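Local coordinates for protein putative sulfatase yidJ (PDB 2QZU) that probably hydrolyses sulfate esters as a metal-dependent arylsulfatase of the sulfatase family, at residues Tyr88-Thr102 / Pro400-Arg414. Sequence-based numbering, arbitrary orientation.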
loop_
_atom_site.group_PDB
_atom_site.type_symbol
_atom_site.label_atom_id
_atom_site.label_comp_id
_atom_site.label_asym_id
_atom_site.label_seq_id
_atom_site.Cartn_x
_atom_site.Cartn_y
_atom_site.Cartn_z
ATOM N N TYR A 88 34.004 -4.761 5.444
ATOM C CA TYR A 88 33.116 -3.763 6.012
ATOM C C TYR A 88 32.675 -2.858 4.842
ATOM O O TYR A 88 33.271 -2.910 3.768
ATOM C CB TYR A 88 33.837 -3.078 7.179
ATOM C CG TYR A 88 33.989 -4.069 8.330
ATOM C CD1 TYR A 88 32.872 -4.485 9.064
ATOM C CD2 TYR A 88 35.217 -4.678 8.609
ATOM C CE1 TYR A 88 32.970 -5.483 10.035
ATOM C CE2 TYR A 88 35.325 -5.681 9.579
ATOM C CZ TYR A 88 34.195 -6.079 10.286
ATOM O OH TYR A 88 34.286 -7.085 11.228
ATOM N N PRO A 89 31.626 -2.031 5.023
ATOM C CA PRO A 89 31.129 -1.168 3.940
ATOM C C PRO A 89 32.059 -0.409 2.991
ATOM O O PRO A 89 31.846 -0.445 1.777
ATOM C CB PRO A 89 30.124 -0.253 4.649
ATOM C CG PRO A 89 30.592 -0.231 6.055
ATOM C CD PRO A 89 31.026 -1.646 6.312
ATOM N N ILE A 90 33.071 0.272 3.507
ATOM C CA ILE A 90 33.966 1.008 2.621
ATOM C C ILE A 90 34.629 0.067 1.617
ATOM O O ILE A 90 34.691 0.360 0.419
ATOM C CB ILE A 90 35.050 1.763 3.417
ATOM C CG1 ILE A 90 34.385 2.680 4.448
ATOM C CG2 ILE A 90 35.920 2.582 2.465
ATOM C CD1 ILE A 90 33.377 3.652 3.849
ATOM N N GLY A 91 35.098 -1.075 2.114
ATOM C CA GLY A 91 35.748 -2.052 1.259
ATOM C C GLY A 91 34.813 -2.810 0.335
ATOM O O GLY A 91 35.169 -3.109 -0.804
ATOM N N SER A 92 33.613 -3.121 0.817
ATOM C CA SER A 92 32.635 -3.855 0.014
ATOM C C SER A 92 32.071 -2.958 -1.082
ATOM O O SER A 92 31.548 -3.446 -2.084
ATOM C CB SER A 92 31.481 -4.340 0.892
ATOM O OG SER A 92 30.580 -3.275 1.158
ATOM N N LYS A 93 32.177 -1.648 -0.865
ATOM C CA LYS A 93 31.685 -0.631 -1.790
ATOM C C LYS A 93 30.169 -0.430 -1.748
ATOM O O LYS A 93 29.651 0.504 -2.354
ATOM C CB LYS A 93 32.132 -0.947 -3.224
ATOM C CG LYS A 93 33.630 -0.815 -3.422
ATOM C CD LYS A 93 34.045 -1.173 -4.837
ATOM C CE LYS A 93 35.551 -1.047 -5.008
ATOM N NZ LYS A 93 36.277 -1.922 -4.049
ATOM N N VAL A 94 29.464 -1.299 -1.027
ATOM C CA VAL A 94 28.011 -1.188 -0.921
ATOM C C VAL A 94 27.697 -0.362 0.326
ATOM O O VAL A 94 27.405 -0.889 1.403
ATOM C CB VAL A 94 27.351 -2.580 -0.826
ATOM C CG1 VAL A 94 25.838 -2.445 -0.972
ATOM C CG2 VAL A 94 27.908 -3.486 -1.919
ATOM N N THR A 95 27.752 0.953 0.148
ATOM C CA THR A 95 27.554 1.913 1.229
ATOM C C THR A 95 26.117 2.343 1.497
ATOM O O THR A 95 25.846 3.030 2.484
ATOM C CB THR A 95 28.387 3.161 0.957
ATOM O OG1 THR A 95 28.042 3.677 -0.334
ATOM C CG2 THR A 95 29.873 2.823 0.974
ATOM N N GLY A 96 25.208 1.951 0.613
ATOM C CA GLY A 96 23.806 2.285 0.771
ATOM C C GLY A 96 23.011 1.259 -0.011
ATOM O O GLY A 96 23.597 0.321 -0.549
ATOM N N ASN A 97 21.692 1.409 -0.069
ATOM C CA ASN A 97 20.867 0.471 -0.829
ATOM C C ASN A 97 21.150 0.645 -2.308
ATOM O O ASN A 97 21.472 1.744 -2.766
ATOM C CB ASN A 97 19.373 0.736 -0.608
ATOM C CG ASN A 97 18.840 0.096 0.658
ATOM O OD1 ASN A 97 18.026 0.690 1.365
ATOM N ND2 ASN A 97 19.285 -1.119 0.943
ATOM N N CYS A 98 21.024 -0.443 -3.058
ATOM C CA CYS A 98 21.218 -0.367 -4.491
ATOM C C CYS A 98 19.912 0.167 -5.059
ATOM O O CYS A 98 18.834 -0.349 -4.759
ATOM C CB CYS A 98 21.518 -1.748 -5.079
ATOM S SG CYS A 98 23.092 -2.450 -4.526
ATOM N N ASN A 99 20.021 1.236 -5.837
ATOM C CA ASN A 99 18.888 1.867 -6.497
ATOM C C ASN A 99 19.489 2.901 -7.441
ATOM O O ASN A 99 20.702 3.128 -7.421
ATOM C CB ASN A 99 17.924 2.526 -5.488
ATOM C CG ASN A 99 18.598 3.575 -4.614
ATOM O OD1 ASN A 99 19.328 4.432 -5.101
ATOM N ND2 ASN A 99 18.337 3.516 -3.309
ATOM N N SER A 100 18.660 3.526 -8.265
ATOM C CA SER A 100 19.170 4.502 -9.221
ATOM C C SER A 100 19.785 5.756 -8.602
ATOM O O SER A 100 20.546 6.461 -9.263
ATOM C CB SER A 100 18.070 4.890 -10.214
ATOM O OG SER A 100 16.951 5.440 -9.555
ATOM N N GLU A 101 19.467 6.036 -7.343
ATOM C CA GLU A 101 20.019 7.209 -6.671
ATOM C C GLU A 101 21.487 6.982 -6.299
ATOM O O GLU A 101 22.306 7.896 -6.378
ATOM C CB GLU A 101 19.216 7.527 -5.402
ATOM C CG GLU A 101 19.759 8.697 -4.593
ATOM C CD GLU A 101 18.945 8.980 -3.341
ATOM O OE1 GLU A 101 18.908 8.117 -2.438
ATOM O OE2 GLU A 101 18.337 10.069 -3.264
ATOM N N THR A 102 21.815 5.757 -5.899
ATOM C CA THR A 102 23.181 5.435 -5.501
ATOM C C THR A 102 24.025 4.862 -6.634
ATOM O O THR A 102 25.248 4.781 -6.522
ATOM C CB THR A 102 23.187 4.429 -4.337
ATOM O OG1 THR A 102 22.592 3.198 -4.766
ATOM C CG2 THR A 102 22.399 4.980 -3.157
ATOM N N PRO A 400 31.290 -3.557 15.271
ATOM C CA PRO A 400 31.123 -2.170 14.830
ATOM C C PRO A 400 29.693 -1.835 14.402
ATOM O O PRO A 400 28.850 -2.722 14.257
ATOM C CB PRO A 400 32.089 -2.077 13.656
ATOM C CG PRO A 400 31.957 -3.444 13.036
ATOM C CD PRO A 400 31.992 -4.355 14.244
ATOM N N TYR A 401 29.433 -0.542 14.230
ATOM C CA TYR A 401 28.142 -0.048 13.753
ATOM C C TYR A 401 28.455 0.932 12.629
ATOM O O TYR A 401 29.409 1.705 12.729
ATOM C CB TYR A 401 27.357 0.693 14.835
ATOM C CG TYR A 401 26.193 1.466 14.247
ATOM C CD1 TYR A 401 25.098 0.800 13.695
ATOM C CD2 TYR A 401 26.227 2.856 14.160
ATOM C CE1 TYR A 401 24.069 1.499 13.064
ATOM C CE2 TYR A 401 25.204 3.565 13.528
ATOM C CZ TYR A 401 24.131 2.880 12.983
ATOM O OH TYR A 401 23.122 3.573 12.344
ATOM N N TYR A 402 27.647 0.922 11.575
ATOM C CA TYR A 402 27.882 1.807 10.440
ATOM C C TYR A 402 26.669 2.490 9.832
ATOM O O TYR A 402 25.563 1.955 9.824
ATOM C CB TYR A 402 28.511 1.032 9.271
ATOM C CG TYR A 402 29.884 0.483 9.499
ATOM C CD1 TYR A 402 31.017 1.259 9.241
ATOM C CD2 TYR A 402 30.061 -0.812 9.979
ATOM C CE1 TYR A 402 32.290 0.753 9.456
ATOM C CE2 TYR A 402 31.330 -1.326 10.200
ATOM C CZ TYR A 402 32.438 -0.537 9.938
ATOM O OH TYR A 402 33.698 -1.026 10.181
ATOM N N PHE A 403 26.930 3.683 9.313
ATOM C CA PHE A 403 25.991 4.448 8.516
ATOM C C PHE A 403 26.924 5.298 7.674
ATOM O O PHE A 403 27.680 6.112 8.205
ATOM C CB PHE A 403 25.058 5.393 9.264
ATOM C CG PHE A 403 24.250 6.239 8.317
ATOM C CD1 PHE A 403 23.312 5.639 7.476
ATOM C CD2 PHE A 403 24.534 7.592 8.144
ATOM C CE1 PHE A 403 22.679 6.369 6.469
ATOM C CE2 PHE A 403 23.908 8.329 7.141
ATOM C CZ PHE A 403 22.978 7.715 6.299
ATOM N N VAL A 404 26.893 5.074 6.367
ATOM C CA VAL A 404 27.743 5.813 5.445
ATOM C C VAL A 404 26.870 6.570 4.455
ATOM O O VAL A 404 25.998 5.980 3.816
ATOM C CB VAL A 404 28.669 4.857 4.646
ATOM C CG1 VAL A 404 29.575 5.664 3.711
ATOM C CG2 VAL A 404 29.497 4.016 5.595
ATOM N N LYS A 405 27.086 7.877 4.337
ATOM C CA LYS A 405 26.312 8.664 3.384
ATOM C C LYS A 405 26.946 8.308 2.043
ATOM O O LYS A 405 28.112 8.620 1.806
ATOM C CB LYS A 405 26.442 10.159 3.679
ATOM C CG LYS A 405 25.490 11.024 2.865
ATOM C CD LYS A 405 25.483 12.467 3.341
ATOM C CE LYS A 405 24.535 13.315 2.500
ATOM N NZ LYS A 405 24.450 14.710 3.011
ATOM N N PHE A 406 26.180 7.651 1.178
ATOM C CA PHE A 406 26.709 7.195 -0.105
ATOM C C PHE A 406 27.397 8.231 -0.980
ATOM O O PHE A 406 28.370 7.905 -1.663
ATOM C CB PHE A 406 25.619 6.494 -0.927
ATOM C CG PHE A 406 24.544 7.410 -1.425
ATOM C CD1 PHE A 406 23.501 7.800 -0.590
ATOM C CD2 PHE A 406 24.574 7.890 -2.732
ATOM C CE1 PHE A 406 22.500 8.651 -1.050
ATOM C CE2 PHE A 406 23.578 8.741 -3.200
ATOM C CZ PHE A 406 22.539 9.122 -2.357
ATOM N N ASP A 407 26.908 9.466 -0.964
ATOM C CA ASP A 407 27.503 10.514 -1.790
ATOM C C ASP A 407 28.493 11.428 -1.062
ATOM O O ASP A 407 28.941 12.432 -1.617
ATOM C CB ASP A 407 26.400 11.345 -2.459
ATOM C CG ASP A 407 25.451 11.981 -1.458
ATOM O OD1 ASP A 407 25.426 11.548 -0.288
ATOM O OD2 ASP A 407 24.713 12.912 -1.855
ATOM N N ASN A 408 28.836 11.073 0.173
ATOM C CA ASN A 408 29.796 11.846 0.967
ATOM C C ASN A 408 30.225 11.020 2.169
ATOM O O ASN A 408 29.621 11.107 3.238
ATOM C CB ASN A 408 29.180 13.168 1.444
ATOM C CG ASN A 408 30.149 13.996 2.282
ATOM O OD1 ASN A 408 31.322 13.648 2.419
ATOM N ND2 ASN A 408 29.658 15.097 2.843
ATOM N N HIS A 409 31.269 10.218 1.996
ATOM C CA HIS A 409 31.746 9.362 3.076
ATOM C C HIS A 409 32.213 10.102 4.329
ATOM O O HIS A 409 32.376 9.489 5.379
ATOM C CB HIS A 409 32.865 8.444 2.570
ATOM C CG HIS A 409 32.416 7.445 1.545
ATOM N ND1 HIS A 409 33.261 6.501 1.006
ATOM C CD2 HIS A 409 31.212 7.253 0.953
ATOM C CE1 HIS A 409 32.601 5.770 0.123
ATOM N NE2 HIS A 409 31.355 6.208 0.073
ATOM N N ALA A 410 32.424 11.415 4.230
ATOM C CA ALA A 410 32.865 12.190 5.387
ATOM C C ALA A 410 31.708 12.476 6.338
ATOM O O ALA A 410 31.885 13.120 7.374
ATOM C CB ALA A 410 33.507 13.504 4.935
ATOM N N THR A 411 30.520 12.002 5.980
ATOM C CA THR A 411 29.335 12.203 6.808
ATOM C C THR A 411 28.739 10.849 7.156
ATOM O O THR A 411 28.644 9.974 6.302
ATOM C CB THR A 411 28.272 13.050 6.073
ATOM O OG1 THR A 411 28.782 14.374 5.871
ATOM C CG2 THR A 411 26.983 13.134 6.890
ATOM N N GLY A 412 28.347 10.681 8.414
ATOM C CA GLY A 412 27.762 9.421 8.824
ATOM C C GLY A 412 28.065 9.049 10.263
ATOM O O GLY A 412 28.516 9.876 11.054
ATOM N N TYR A 413 27.805 7.788 10.591
ATOM C CA TYR A 413 28.031 7.259 11.929
ATOM C C TYR A 413 29.038 6.127 11.927
ATOM O O TYR A 413 29.140 5.374 10.961
ATOM C CB TYR A 413 26.748 6.648 12.499
ATOM C CG TYR A 413 25.673 7.591 12.965
ATOM C CD1 TYR A 413 25.750 8.207 14.216
ATOM C CD2 TYR A 413 24.539 7.814 12.186
ATOM C CE1 TYR A 413 24.713 9.018 14.680
ATOM C CE2 TYR A 413 23.503 8.623 12.637
ATOM C CZ TYR A 413 23.595 9.220 13.885
ATOM O OH TYR A 413 22.567 10.022 14.332
ATOM N N ARG A 414 29.760 6.002 13.033
ATOM C CA ARG A 414 30.668 4.879 13.245
ATOM C C ARG A 414 30.486 4.579 14.725
ATOM O O ARG A 414 30.374 5.496 15.541
ATOM C CB ARG A 414 32.128 5.227 12.944
ATOM C CG ARG A 414 32.409 5.458 11.473
ATOM C CD ARG A 414 32.175 4.214 10.610
ATOM N NE ARG A 414 32.658 4.452 9.252
ATOM C CZ ARG A 414 32.070 5.261 8.375
ATOM N NH1 ARG A 414 30.958 5.907 8.701
ATOM N NH2 ARG A 414 32.622 5.462 7.185
HETATM O O HOH W 1 29.508 5.352 -1.696
#
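Phe406 packs against Thr95, Glu101 and Thr102. Its CB lies 3.8 Å from Thr95 OG1. With chi1 at 69°, CG stands between backbone N and carbonyl carbon, and the ring turns to Glu101 and Thr102. The flat apolar ring offers a face to Thr102 CG2, a CH-pi contact 3.7 Å from the centroid, while Thr102 OG1 donates to Asn97 O; threonine thus supplies a methyl for the ring and a hydroxyl for its own loop. Farther out, Phe406 CE2 nears Glu101 O, and at the tip Phe406 CZ is 3.6 Å from Glu101 CG. The carboxylate beyond that methylene accepts through OE1 from Ala21 N of the second subunit.

A water links the two segments: it donates to Phe406 O and also bonds Thr95 OG1 (2.6 Å) and His409 NE2 (2.7 Å). Histidine suits this place because its ring nitrogen can bond the water, which lies in the imidazole plane, at its edge. At the other end the rigid ring of Pro89 sets CG over a face of Tyr402, whose hydroxyl is hydrogen-bonded to Trp468 NE1.

The contact joins helix 89-92, packed on helix 76-85 of the alkaline-phosphatase-like domain, to strand 399-404, outermost within this chain in the C-terminal four-stranded antiparallel sheet, with helix 455-471 touching Pro400 and Arg414.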